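Local coordinates for uncharacterized protein (Bacteroides caccae, PDB 3NO2) that is of unknown function but folds as a six-bladed beta-propeller, in a family akin to the Mal s 1 allergenic proteins, at residues K25-E30 with V263-I268; N89-W94 with I101-M106; L173-C178 with F188-L193; V210-V215 with I228-G233. All blocks are in the same frame, centred on the assembly; numbering follows the deposited sequence. Where two conformers were deposited one is given.

Interaction 1. Residues K25-E30 with V263-I268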
loop_
_atom_site.group_PDB
_atom_site.type_symbol
_atom_site.label_atom_id
_atom_site.label_comp_id
_atom_site.label_asym_id
_atom_site.label_seq_id
_atom_site.Cartn_x
_atom_site.Cartn_y
_atom_site.Cartn_z
ATOM N N LYS A 25 14.412 13.742 -8.404
ATOM C CA LYS A 25 14.607 12.323 -8.083
ATOM C C LYS A 25 15.589 12.122 -6.924
ATOM O O LYS A 25 16.169 11.048 -6.811
ATOM C CB LYS A 25 14.955 11.476 -9.283
ATOM C CG LYS A 25 14.016 11.599 -10.468
ATOM C CD LYS A 25 14.352 10.615 -11.577
ATOM C CE LYS A 25 13.563 10.738 -12.846
ATOM N NZ LYS A 25 13.978 9.704 -13.820
ATOM N N GLU A 26 15.753 13.119 -6.070
ATOM C CA GLU A 26 16.667 13.045 -4.940
ATOM C C GLU A 26 15.925 12.648 -3.671
ATOM O O GLU A 26 14.812 13.105 -3.426
ATOM C CB GLU A 26 17.343 14.392 -4.727
ATOM C CG GLU A 26 18.306 14.779 -5.871
ATOM C CD GLU A 26 19.717 14.204 -5.743
ATOM O OE1 GLU A 26 19.983 13.458 -4.775
ATOM O OE2 GLU A 26 20.559 14.525 -6.620
ATOM N N ILE A 27 16.547 11.795 -2.878
ATOM C CA ILE A 27 16.083 11.546 -1.489
ATOM C C ILE A 27 16.458 12.779 -0.651
ATOM O O ILE A 27 17.667 13.131 -0.551
ATOM C CB ILE A 27 16.711 10.275 -0.920
ATOM C CG1 ILE A 27 16.133 9.064 -1.639
ATOM C CG2 ILE A 27 16.449 10.167 0.613
ATOM C CD1 ILE A 27 16.716 7.698 -1.197
ATOM N N VAL A 28 15.468 13.474 -0.097
ATOM C CA VAL A 28 15.721 14.673 0.686
ATOM C C VAL A 28 15.586 14.448 2.194
ATOM O O VAL A 28 15.902 15.347 2.970
ATOM C CB VAL A 28 14.856 15.839 0.222
ATOM C CG1 VAL A 28 15.181 16.173 -1.269
ATOM C CG2 VAL A 28 13.369 15.588 0.442
ATOM N N TRP A 29 15.104 13.280 2.609
ATOM C CA TRP A 29 14.860 12.966 4.017
ATOM C C TRP A 29 14.720 11.466 4.129
ATOM O O TRP A 29 14.151 10.819 3.210
ATOM C CB TRP A 29 13.551 13.604 4.424
ATOM C CG TRP A 29 13.018 13.313 5.830
ATOM C CD1 TRP A 29 13.197 14.073 6.942
ATOM C CD2 TRP A 29 12.157 12.234 6.215
ATOM N NE1 TRP A 29 12.509 13.515 8.011
ATOM C CE2 TRP A 29 11.868 12.386 7.589
ATOM C CE3 TRP A 29 11.629 11.147 5.546
ATOM C CZ2 TRP A 29 11.036 11.493 8.282
ATOM C CZ3 TRP A 29 10.804 10.247 6.244
ATOM C CH2 TRP A 29 10.530 10.431 7.580
ATOM N N GLU A 30 15.309 10.883 5.177
ATOM C CA GLU A 30 15.126 9.469 5.526
ATOM C C GLU A 30 14.788 9.320 7.013
ATOM O O GLU A 30 15.016 10.239 7.851
ATOM C CB GLU A 30 16.356 8.592 5.211
ATOM C CG GLU A 30 16.619 8.424 3.725
ATOM C CD GLU A 30 17.774 7.498 3.379
ATOM O OE1 GLU A 30 18.603 7.186 4.276
ATOM O OE2 GLU A 30 17.858 7.075 2.194
ATOM N N VAL A 263 20.610 1.126 -6.706
ATOM C CA VAL A 263 21.591 1.508 -5.680
ATOM C C VAL A 263 21.095 2.712 -4.888
ATOM O O VAL A 263 21.124 2.770 -3.645
ATOM C CB VAL A 263 22.978 1.779 -6.334
ATOM C CG1 VAL A 263 23.961 2.279 -5.291
ATOM C CG2 VAL A 263 23.522 0.491 -7.016
ATOM N N LYS A 264 20.566 3.704 -5.611
ATOM C CA LYS A 264 20.106 4.918 -5.004
ATOM C C LYS A 264 18.820 4.703 -4.229
ATOM O O LYS A 264 18.622 5.341 -3.215
ATOM C CB LYS A 264 19.885 5.964 -6.112
ATOM C CG LYS A 264 19.586 7.366 -5.709
ATOM C CD LYS A 264 19.475 8.255 -6.976
ATOM C CE LYS A 264 19.160 9.687 -6.674
ATOM N NZ LYS A 264 18.847 10.490 -7.938
ATOM N N PHE A 265 17.900 3.891 -4.775
ATOM C CA PHE A 265 16.595 3.678 -4.181
ATOM C C PHE A 265 16.501 2.215 -3.707
ATOM O O PHE A 265 16.876 1.299 -4.431
ATOM C CB PHE A 265 15.472 3.945 -5.212
ATOM C CG PHE A 265 15.564 5.304 -5.865
ATOM C CD1 PHE A 265 15.418 6.463 -5.117
ATOM C CD2 PHE A 265 15.855 5.417 -7.201
ATOM C CE1 PHE A 265 15.576 7.711 -5.708
ATOM C CE2 PHE A 265 15.973 6.660 -7.808
ATOM C CZ PHE A 265 15.822 7.792 -7.057
ATOM N N GLY A 266 16.026 2.015 -2.504
ATOM C CA GLY A 266 15.648 0.675 -2.088
ATOM C C GLY A 266 14.384 0.211 -2.797
ATOM O O GLY A 266 13.779 0.922 -3.617
HETATM N N MSE A 267 13.956 -0.980 -2.457
HETATM C CA MSE A 267 12.766 -1.563 -3.024
HETATM C C MSE A 267 11.535 -0.882 -2.439
HETATM O O MSE A 267 11.412 -0.714 -1.229
HETATM C CB MSE A 267 12.739 -3.040 -2.765
HETATM C CG MSE A 267 13.938 -3.774 -3.350
HETATM SE SE MSE A 267 13.747 -5.680 -3.421
HETATM C CE MSE A 267 13.908 -5.929 -1.591
ATOM N N ILE A 268 10.669 -0.378 -3.297
ATOM C CA ILE A 268 9.491 0.396 -2.932
ATOM C C ILE A 268 8.242 -0.445 -3.133
ATOM O O ILE A 268 7.976 -0.988 -4.212
ATOM C CB ILE A 268 9.426 1.669 -3.779
ATOM C CG1 ILE A 268 10.599 2.595 -3.446
ATOM C CG2 ILE A 268 8.078 2.400 -3.541
ATOM C CD1 ILE A 268 10.757 3.790 -4.420
#

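Interaction 2. Residues N89-W94 with I101-M106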
loop_
_atom_site.group_PDB
_atom_site.type_symbol
_atom_site.label_atom_id
_atom_site.label_comp_id
_atom_site.label_asym_id
_atom_site.label_seq_id
_atom_site.Cartn_x
_atom_site.Cartn_y
_atom_site.Cartn_z
ATOM N N ASN A 89 -8.665 10.610 9.766
ATOM C CA ASN A 89 -8.236 9.632 10.754
ATOM C C ASN A 89 -7.325 8.583 10.124
ATOM O O ASN A 89 -7.338 8.399 8.911
ATOM C CB ASN A 89 -9.450 8.989 11.417
ATOM C CG ASN A 89 -10.240 9.996 12.240
ATOM O OD1 ASN A 89 -9.643 10.784 12.968
ATOM N ND2 ASN A 89 -11.557 9.928 12.132
ATOM N N ALA A 90 -6.534 7.915 10.936
ATOM C CA ALA A 90 -5.689 6.816 10.467
ATOM C C ALA A 90 -6.421 5.504 10.516
ATOM O O ALA A 90 -7.295 5.297 11.380
ATOM C CB ALA A 90 -4.427 6.694 11.343
ATOM N N LEU A 91 -6.096 4.626 9.573
ATOM C CA LEU A 91 -6.566 3.247 9.543
ATOM C C LEU A 91 -5.280 2.422 9.612
ATOM O O LEU A 91 -4.346 2.599 8.790
ATOM C CB LEU A 91 -7.326 2.924 8.249
ATOM C CG LEU A 91 -7.909 1.509 8.093
ATOM C CD1 LEU A 91 -9.176 1.316 8.922
ATOM C CD2 LEU A 91 -8.215 1.176 6.628
ATOM N N VAL A 92 -5.194 1.529 10.601
ATOM C CA VAL A 92 -4.093 0.568 10.688
ATOM C C VAL A 92 -4.658 -0.823 10.849
ATOM O O VAL A 92 -5.801 -0.996 11.273
ATOM C CB VAL A 92 -3.123 0.901 11.811
ATOM C CG1 VAL A 92 -2.494 2.314 11.633
ATOM C CG2 VAL A 92 -3.768 0.741 13.213
ATOM N N ALA A 93 -3.896 -1.863 10.564
ATOM C CA ALA A 93 -4.398 -3.223 10.693
ATOM C C ALA A 93 -3.260 -4.226 10.805
ATOM O O ALA A 93 -2.232 -4.057 10.149
ATOM C CB ALA A 93 -5.338 -3.626 9.512
ATOM N N TRP A 94 -3.503 -5.288 11.579
ATOM C CA TRP A 94 -2.569 -6.378 11.705
ATOM C C TRP A 94 -3.162 -7.708 11.285
ATOM O O TRP A 94 -4.306 -8.065 11.577
ATOM C CB TRP A 94 -1.927 -6.455 13.098
ATOM C CG TRP A 94 -2.762 -6.877 14.259
ATOM C CD1 TRP A 94 -3.251 -8.116 14.552
ATOM C CD2 TRP A 94 -3.150 -6.034 15.359
ATOM N NE1 TRP A 94 -3.922 -8.097 15.746
ATOM C CE2 TRP A 94 -3.857 -6.833 16.267
ATOM C CE3 TRP A 94 -2.940 -4.693 15.656
ATOM C CZ2 TRP A 94 -4.372 -6.316 17.463
ATOM C CZ3 TRP A 94 -3.438 -4.182 16.878
ATOM C CH2 TRP A 94 -4.155 -5.003 17.729
ATOM N N ILE A 101 -8.427 -4.545 12.604
ATOM C CA ILE A 101 -8.412 -3.213 12.012
ATOM C C ILE A 101 -8.736 -2.204 13.106
ATOM O O ILE A 101 -9.665 -2.426 13.906
ATOM C CB ILE A 101 -9.464 -3.127 10.894
ATOM C CG1 ILE A 101 -9.142 -4.078 9.752
ATOM C CG2 ILE A 101 -9.646 -1.674 10.397
ATOM C CD1 ILE A 101 -10.360 -4.387 8.841
ATOM N N LEU A 102 -7.981 -1.126 13.174
ATOM C CA LEU A 102 -8.234 0.000 14.088
ATOM C C LEU A 102 -8.298 1.277 13.289
ATOM O O LEU A 102 -7.467 1.526 12.398
ATOM C CB LEU A 102 -7.111 0.128 15.107
ATOM C CG LEU A 102 -6.793 -1.086 15.981
ATOM C CD1 LEU A 102 -5.492 -0.798 16.785
ATOM C CD2 LEU A 102 -8.011 -1.444 16.922
ATOM N N GLU A 103 -9.268 2.130 13.617
ATOM C CA GLU A 103 -9.237 3.533 13.197
ATOM C C GLU A 103 -8.760 4.328 14.388
ATOM O O GLU A 103 -9.167 4.057 15.523
ATOM C CB GLU A 103 -10.612 3.993 12.686
ATOM C CG GLU A 103 -10.999 3.238 11.446
ATOM C CD GLU A 103 -12.271 3.659 10.790
ATOM O OE1 GLU A 103 -12.764 4.773 11.090
ATOM O OE2 GLU A 103 -12.784 2.903 9.931
ATOM N N VAL A 104 -7.891 5.290 14.158
ATOM C CA VAL A 104 -7.117 5.928 15.227
ATOM C C VAL A 104 -7.069 7.425 14.942
ATOM O O VAL A 104 -6.933 7.844 13.785
ATOM C CB VAL A 104 -5.670 5.381 15.278
ATOM C CG1 VAL A 104 -4.835 5.979 16.401
ATOM C CG2 VAL A 104 -5.713 3.815 15.390
ATOM N N ASN A 105 -7.233 8.263 15.957
ATOM C CA ASN A 105 -7.122 9.698 15.750
ATOM C C ASN A 105 -5.679 10.151 15.817
ATOM O O ASN A 105 -4.772 9.333 16.063
ATOM C CB ASN A 105 -8.073 10.491 16.697
ATOM C CG ASN A 105 -7.692 10.416 18.119
ATOM O OD1 ASN A 105 -6.590 10.013 18.523
ATOM N ND2 ASN A 105 -8.677 10.804 18.991
HETATM N N MSE A 106 -5.439 11.458 15.677
HETATM C CA MSE A 106 -4.069 11.985 15.660
HETATM C C MSE A 106 -3.366 11.918 16.989
HETATM O O MSE A 106 -2.140 12.062 17.072
HETATM C CB MSE A 106 -4.047 13.424 15.150
HETATM C CG MSE A 106 -4.475 13.554 13.711
HETATM SE SE MSE A 106 -3.472 12.453 12.441
HETATM C CE MSE A 106 -4.668 10.873 12.250
HETATM O O HOH W 1 -12.620 7.428 11.199
HETATM O O HOH W 2 -7.712 12.285 13.561
#

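Interaction 3. Residues L173-C178 with F188-L193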
loop_
_atom_site.group_PDB
_atom_site.type_symbol
_atom_site.label_atom_id
_atom_site.label_comp_id
_atom_site.label_asym_id
_atom_site.label_seq_id
_atom_site.Cartn_x
_atom_site.Cartn_y
_atom_site.Cartn_z
ATOM N N LEU A 173 -11.006 4.871 -7.793
ATOM C CA LEU A 173 -11.059 5.771 -8.936
ATOM C C LEU A 173 -12.207 6.763 -8.745
ATOM O O LEU A 173 -13.131 6.519 -7.954
ATOM C CB LEU A 173 -11.261 4.991 -10.223
ATOM C CG LEU A 173 -10.215 3.921 -10.550
ATOM C CD1 LEU A 173 -10.596 3.199 -11.846
ATOM C CD2 LEU A 173 -8.858 4.651 -10.634
ATOM N N ASP A 174 -12.138 7.846 -9.514
ATOM C CA ASP A 174 -13.159 8.897 -9.474
ATOM C C ASP A 174 -14.552 8.361 -9.678
ATOM O O ASP A 174 -15.483 8.855 -9.046
ATOM C CB ASP A 174 -12.875 9.966 -10.542
ATOM C CG ASP A 174 -11.786 10.932 -10.126
ATOM O OD1 ASP A 174 -11.568 11.112 -8.905
ATOM O OD2 ASP A 174 -11.155 11.525 -11.033
ATOM N N ASN A 175 -14.714 7.357 -10.546
ATOM C CA ASN A 175 -16.040 6.778 -10.803
ATOM C C ASN A 175 -16.535 5.832 -9.733
ATOM O O ASN A 175 -17.601 5.255 -9.882
ATOM C CB ASN A 175 -16.110 6.095 -12.191
ATOM C CG ASN A 175 -15.367 4.752 -12.237
ATOM O OD1 ASN A 175 -14.632 4.396 -11.306
ATOM N ND2 ASN A 175 -15.572 3.997 -13.317
ATOM N N GLY A 176 -15.742 5.630 -8.670
ATOM C CA GLY A 176 -16.123 4.762 -7.561
ATOM C C GLY A 176 -15.680 3.302 -7.699
ATOM O O GLY A 176 -15.838 2.520 -6.752
ATOM N N ASP A 177 -15.132 2.943 -8.858
ATOM C CA ASP A 177 -14.538 1.612 -9.034
ATOM C C ASP A 177 -13.233 1.579 -8.210
ATOM O O ASP A 177 -12.745 2.616 -7.743
ATOM C CB ASP A 177 -14.208 1.303 -10.495
ATOM C CG ASP A 177 -15.428 1.003 -11.360
ATOM O OD1 ASP A 177 -16.558 0.975 -10.835
ATOM O OD2 ASP A 177 -15.205 0.777 -12.565
ATOM N N CYS A 178 -12.678 0.380 -8.037
ATOM C CA CYS A 178 -11.379 0.292 -7.408
ATOM C C CYS A 178 -10.424 -0.496 -8.274
ATOM O O CYS A 178 -10.802 -1.301 -9.120
ATOM C CB CYS A 178 -11.432 -0.231 -5.982
ATOM S SG CYS A 178 -11.680 -1.977 -5.823
ATOM N N PHE A 188 -2.681 -5.654 -12.350
ATOM C CA PHE A 188 -3.741 -5.181 -11.495
ATOM C C PHE A 188 -5.081 -5.287 -12.181
ATOM O O PHE A 188 -5.133 -5.454 -13.428
ATOM C CB PHE A 188 -3.471 -3.754 -10.997
ATOM C CG PHE A 188 -3.410 -2.686 -12.045
ATOM C CD1 PHE A 188 -4.548 -1.963 -12.388
ATOM C CD2 PHE A 188 -2.202 -2.315 -12.588
ATOM C CE1 PHE A 188 -4.457 -0.909 -13.280
ATOM C CE2 PHE A 188 -2.125 -1.258 -13.485
ATOM C CZ PHE A 188 -3.238 -0.580 -13.817
ATOM N N VAL A 189 -6.153 -5.228 -11.428
ATOM C CA VAL A 189 -7.496 -5.310 -12.002
ATOM C C VAL A 189 -8.310 -4.100 -11.566
ATOM O O VAL A 189 -7.995 -3.454 -10.568
ATOM C CB VAL A 189 -8.237 -6.594 -11.609
ATOM C CG1 VAL A 189 -7.490 -7.824 -12.148
ATOM C CG2 VAL A 189 -8.418 -6.649 -10.069
ATOM N N GLN A 190 -9.332 -3.774 -12.361
ATOM C CA GLN A 190 -10.336 -2.815 -11.988
ATOM C C GLN A 190 -11.619 -3.578 -11.657
ATOM O O GLN A 190 -12.059 -4.396 -12.495
ATOM C CB GLN A 190 -10.539 -1.825 -13.137
ATOM C CG GLN A 190 -11.578 -0.758 -12.841
ATOM C CD GLN A 190 -11.695 0.275 -13.958
ATOM O OE1 GLN A 190 -10.741 0.503 -14.694
ATOM N NE2 GLN A 190 -12.867 0.912 -14.070
ATOM N N LEU A 191 -12.177 -3.304 -10.490
ATOM C CA LEU A 191 -13.421 -3.913 -10.021
ATOM C C LEU A 191 -14.559 -2.908 -10.039
ATOM O O LEU A 191 -14.423 -1.804 -9.520
ATOM C CB LEU A 191 -13.303 -4.404 -8.582
ATOM C CG LEU A 191 -12.292 -5.495 -8.327
ATOM C CD1 LEU A 191 -12.408 -5.953 -6.840
ATOM C CD2 LEU A 191 -12.475 -6.652 -9.273
ATOM N N ASN A 192 -15.689 -3.320 -10.613
ATOM C CA ASN A 192 -16.880 -2.462 -10.701
ATOM C C ASN A 192 -17.491 -2.358 -9.330
ATOM O O ASN A 192 -17.632 -3.381 -8.626
ATOM C CB ASN A 192 -17.910 -3.024 -11.697
ATOM C CG ASN A 192 -19.177 -2.146 -11.833
ATOM O OD1 ASN A 192 -20.195 -2.414 -11.198
ATOM N ND2 ASN A 192 -19.106 -1.107 -12.667
ATOM N N LEU A 193 -17.841 -1.120 -8.972
ATOM C CA LEU A 193 -18.504 -0.801 -7.696
ATOM C C LEU A 193 -19.774 -1.658 -7.492
ATOM O O LEU A 193 -19.838 -2.484 -6.567
ATOM C CB LEU A 193 -18.835 0.706 -7.657
ATOM C CG LEU A 193 -19.558 1.298 -6.432
ATOM C CD1 LEU A 193 -18.849 0.936 -5.117
ATOM C CD2 LEU A 193 -19.701 2.812 -6.573
HETATM O O HOH W 3 -17.192 0.108 -14.189
#

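Interaction 4. Residues V210-V215 with I228-G233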
loop_
_atom_site.group_PDB
_atom_site.type_symbol
_atom_site.label_atom_id
_atom_site.label_comp_id
_atom_site.label_asym_id
_atom_site.label_seq_id
_atom_site.Cartn_x
_atom_site.Cartn_y
_atom_site.Cartn_z
ATOM N N VAL A 210 7.506 -0.640 -19.014
ATOM C CA VAL A 210 7.914 -1.295 -17.774
ATOM C C VAL A 210 7.512 -2.785 -17.766
ATOM O O VAL A 210 6.379 -3.128 -18.115
ATOM C CB VAL A 210 7.364 -0.580 -16.517
ATOM C CG1 VAL A 210 5.858 -0.474 -16.548
ATOM C CG2 VAL A 210 7.802 -1.255 -15.202
ATOM N N GLN A 211 8.438 -3.636 -17.379
ATOM C CA GLN A 211 8.118 -5.024 -17.011
ATOM C C GLN A 211 7.630 -4.946 -15.552
ATOM O O GLN A 211 8.357 -4.452 -14.671
ATOM C CB GLN A 211 9.348 -5.930 -17.094
ATOM C CG GLN A 211 9.023 -7.353 -16.614
ATOM C CD GLN A 211 10.207 -8.325 -16.643
ATOM O OE1 GLN A 211 11.252 -8.055 -17.297
ATOM N NE2 GLN A 211 10.059 -9.479 -15.963
ATOM N N LEU A 212 6.440 -5.461 -15.291
ATOM C CA LEU A 212 5.867 -5.514 -13.938
ATOM C C LEU A 212 6.338 -6.752 -13.216
ATOM O O LEU A 212 6.231 -7.869 -13.738
ATOM C CB LEU A 212 4.359 -5.476 -13.980
ATOM C CG LEU A 212 3.740 -4.191 -14.587
ATOM C CD1 LEU A 212 2.213 -4.305 -14.735
ATOM C CD2 LEU A 212 4.130 -2.926 -13.774
ATOM N N PHE A 213 6.916 -6.520 -12.037
ATOM C CA PHE A 213 7.367 -7.587 -11.132
ATOM C C PHE A 213 6.252 -7.829 -10.105
ATOM O O PHE A 213 5.185 -8.290 -10.498
ATOM C CB PHE A 213 8.717 -7.185 -10.553
ATOM C CG PHE A 213 9.812 -7.210 -11.589
ATOM C CD1 PHE A 213 10.505 -8.390 -11.821
ATOM C CD2 PHE A 213 10.066 -6.162 -12.409
ATOM C CE1 PHE A 213 11.499 -8.455 -12.831
ATOM C CE2 PHE A 213 11.046 -6.239 -13.391
ATOM C CZ PHE A 213 11.740 -7.357 -13.591
ATOM N N PHE A 214 6.441 -7.464 -8.830
ATOM C CA PHE A 214 5.345 -7.583 -7.861
ATOM C C PHE A 214 4.629 -6.255 -7.884
ATOM O O PHE A 214 5.205 -5.220 -7.524
ATOM C CB PHE A 214 5.938 -7.882 -6.474
ATOM C CG PHE A 214 4.935 -8.005 -5.359
ATOM C CD1 PHE A 214 4.355 -6.877 -4.818
ATOM C CD2 PHE A 214 4.590 -9.252 -4.865
ATOM C CE1 PHE A 214 3.427 -6.996 -3.804
ATOM C CE2 PHE A 214 3.690 -9.370 -3.837
ATOM C CZ PHE A 214 3.088 -8.275 -3.306
ATOM N N VAL A 215 3.378 -6.261 -8.290
ATOM C CA VAL A 215 2.572 -5.033 -8.398
ATOM C C VAL A 215 2.075 -4.723 -6.982
ATOM O O VAL A 215 1.183 -5.405 -6.448
ATOM C CB VAL A 215 1.456 -5.107 -9.417
ATOM C CG1 VAL A 215 0.612 -3.824 -9.405
ATOM C CG2 VAL A 215 2.033 -5.388 -10.796
ATOM N N ILE A 228 2.674 3.303 -9.855
ATOM C CA ILE A 228 2.759 1.859 -9.619
ATOM C C ILE A 228 4.088 1.591 -8.947
ATOM O O ILE A 228 5.157 1.867 -9.500
ATOM C CB ILE A 228 2.651 1.059 -10.922
ATOM C CG1 ILE A 228 1.392 1.416 -11.693
ATOM C CG2 ILE A 228 2.766 -0.444 -10.615
ATOM C CD1 ILE A 228 1.358 0.824 -13.121
ATOM N N CYS A 229 4.043 0.999 -7.757
ATOM C CA CYS A 229 5.202 0.530 -7.029
ATOM C C CYS A 229 5.560 -0.877 -7.563
ATOM O O CYS A 229 4.778 -1.810 -7.437
ATOM C CB CYS A 229 4.970 0.486 -5.535
ATOM S SG CYS A 229 4.581 2.095 -4.804
ATOM N N ASN A 230 6.711 -0.952 -8.227
ATOM C CA ASN A 230 7.118 -2.129 -8.989
ATOM C C ASN A 230 8.184 -2.909 -8.243
ATOM O O ASN A 230 9.372 -2.796 -8.511
ATOM C CB ASN A 230 7.662 -1.653 -10.347
ATOM C CG ASN A 230 7.861 -2.770 -11.335
ATOM O OD1 ASN A 230 7.182 -3.794 -11.252
ATOM N ND2 ASN A 230 8.818 -2.621 -12.267
ATOM N N TRP A 231 7.745 -3.671 -7.236
ATOM C CA TRP A 231 8.638 -4.220 -6.224
ATOM C C TRP A 231 9.316 -5.483 -6.762
ATOM O O TRP A 231 8.648 -6.408 -7.266
ATOM C CB TRP A 231 7.805 -4.499 -4.959
ATOM C CG TRP A 231 8.602 -4.933 -3.750
ATOM C CD1 TRP A 231 9.252 -4.129 -2.855
ATOM C CD2 TRP A 231 8.819 -6.268 -3.289
ATOM N NE1 TRP A 231 9.850 -4.870 -1.889
ATOM C CE2 TRP A 231 9.594 -6.184 -2.117
ATOM C CE3 TRP A 231 8.394 -7.508 -3.724
ATOM C CZ2 TRP A 231 9.959 -7.301 -1.397
ATOM C CZ3 TRP A 231 8.779 -8.653 -2.987
ATOM C CH2 TRP A 231 9.546 -8.531 -1.872
ATOM N N GLN A 232 10.621 -5.526 -6.620
ATOM C CA GLN A 232 11.462 -6.499 -7.299
ATOM C C GLN A 232 12.027 -7.602 -6.399
ATOM O O GLN A 232 12.894 -8.373 -6.835
ATOM C CB GLN A 232 12.580 -5.791 -8.067
ATOM C CG GLN A 232 11.967 -4.911 -9.196
ATOM C CD GLN A 232 12.916 -3.924 -9.801
ATOM O OE1 GLN A 232 14.076 -4.227 -10.051
ATOM N NE2 GLN A 232 12.393 -2.721 -10.107
ATOM N N GLY A 233 11.510 -7.759 -5.209
ATOM C CA GLY A 233 12.106 -8.686 -4.234
ATOM C C GLY A 233 11.813 -10.148 -4.456
ATOM O O GLY A 233 12.385 -10.975 -3.718
#

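Interaction 1. Residues K25-E30 with V263-I268
With CG turned anti to the backbone N (chi1 -172°) and every later torsion extended, Lys264 stretches like a rod to Lys25, while Phe265 turns CG the other way, beside its backbone N and anti to the carbonyl carbon (chi1 -54°), and brings its ring to the same carbonyl. The contact belongs to the blade that closes the six-bladed beta-propeller, where N-terminal strands and the C-terminal strand 270-274 share one sheet. Strand 26-32, at one edge of that sheet, here meets the linker arriving from strand 255-259 of the preceding blade. Lys264 NZ gives a hydrogen bond of 3.0 Å to Lys25 O, reaching it from above the carbonyl plane, 56° out. Phe265 offers its edge to that oxygen, with CZ 3.3 Å from Lys25 O, so a charged amine and a ring edge share one acceptor. A long lysine suits this place: its aliphatic part also covers a face of the Phe265 ring, with CG 3.9 Å above the centre, while the amine stays at the surface. Lys25 sends its own amine to Gln258 O on strand 255-259. Ile27 adds an apolar methyl: its CD1 lies 4.3 Å from Phe265 CD1 and 3.6 Å from Lys264 O.

Interaction 2. Residues N89-W94 with I101-M106
Ile101 meets Ala93 and Leu91: its CG1 rests on the small Ala93 CB at 3.8 Å, while CG2 packs against Leu91 CD1 in one Leu91 conformer. Leu102 pairs with Val92 through two nearly straight backbone bonds (N-H...O 170° and 174°), and its side chain lies on the other face, CB against Val92 CG2 and CD1 4.0 Å from Trp94 CZ3. These are the two middle strands of a four-stranded antiparallel propeller blade, joined as a hairpin. Glu103 shares a face with Leu91, whose CD1 touches Glu103 CG in that conformer. OE2 of the buried carboxylate forms a salt bridge with Lys132 and a hydrogen bond with Tyr138 OH, probably offsetting the cost of burial; a water accepts from Asn89 ND2 and donates to Glu103 OE1. Val104 exchanges backbone bonds with Ala90, its N 2.8 Å from Ala90 O; the branched valine suits a strand buried against strand 67-72. In one of two conformers the selenomethionine Met106 bends back (chi2 -55°), bringing CE near the Ala90 backbone.

Interaction 3. Residues L173-C178 with F188-L193
Asp177 grips the end of strand 187-191 and the loop after it with both carboxylate oxygens, just after a type I turn from Leu173 to Gly176 that links the first two strands of this four-stranded propeller blade. The tight side centres on Asp177 and Cys178. Gln190 reaches over, extended, and its NE2 meets the anti lone pair of Asp177 OD2 at 2.8 Å, with the oxygen almost in the amide plane. Leu193 N donates to Asp177 OD1 at 3.1 Å from above the carboxylate plane, so one short acid holds a side-chain amide and a backbone N-H. Beside it, Cys178 and Leu191 form an antiparallel hydrogen-bonded pair, with Leu191 N 2.8 Å from Cys178 O; Cys178 SG lies against Leu191 CB at 4.0 Å.

The outer side is looser. Leu193, exposed, spreads over Gly176, whose positive phi (91°) and lack of a side chain suit the turn, and touches Gly176 O through CB at 3.6 Å. A water joins Asp177 OD2 to Asn192 ND2, while Asn192 OD1 accepts from Ser195 N; Asn175 ND2 adds a weak bond to Asp177 OD2. Firmer is the Asx turn of Asn175, whose OD1 accepts from Asp177 N at 2.9 Å.

Interaction 4. Residues V210-V215 with I228-G233
Asn230 is the bump of this contact, and the bend of residues 210-213 is the hollow that takes it. With chi1 at -168° its side chain swings away from its own N and pushes the amide into the bend. There OD1 accepts a straight bond from Phe213 N (2.8 Å, 176°), and ND2 gives one to Gln211 O at 3.1 Å. Val210 closes the far end, CG2 3.4 Å from ND2. Asparagine fits because this short amide both donates and accepts, serving backbone groups ahead of the regular pairing; Pro244 O takes a second bond from ND2.

Regular pairing begins at Phe214, which exchanges backbone bonds with Trp231. Their rings meet in a T-shaped stack, the indole edge toward the Phe214 face, centroids 5.5 Å apart and planes at 76°. Trp231 CE3 also nestles 3.7 Å from Phe214 CB. On the face of Val215 and Asn230, Ile228 CG2 touches Leu212 CD2 and Val215 CG1, 4.2 Å from each.

The hairpin of strands 214-220 and 226-231 forms the inner half of its propeller blade. Strand 246-249 follows beside 226-231, touching Ile228 and Cys229, and Val215 is hydrogen-bonded to Gly183 of the preceding blade.

Overall arrangement
From the N terminus, the chain first passes residues 25-30, whose partner comes only near the C terminus. Interaction 1 thus closes a loop of more than two hundred residues and joins the blade shared by both chain ends to the linker that arrives from the blade before it. The other three nest within that loop, follow one another in series and never cross. Interactions 2, 3 and 4 close short loops inside three separate blades. Interaction 2 touches none of the others. Interactions 3 and 4 meet where Phe188 packs on Ile228, linking consecutive blades, and interaction 4 touches interaction 1 where Met267 and Ile268 lie on Trp231 and its neighbours.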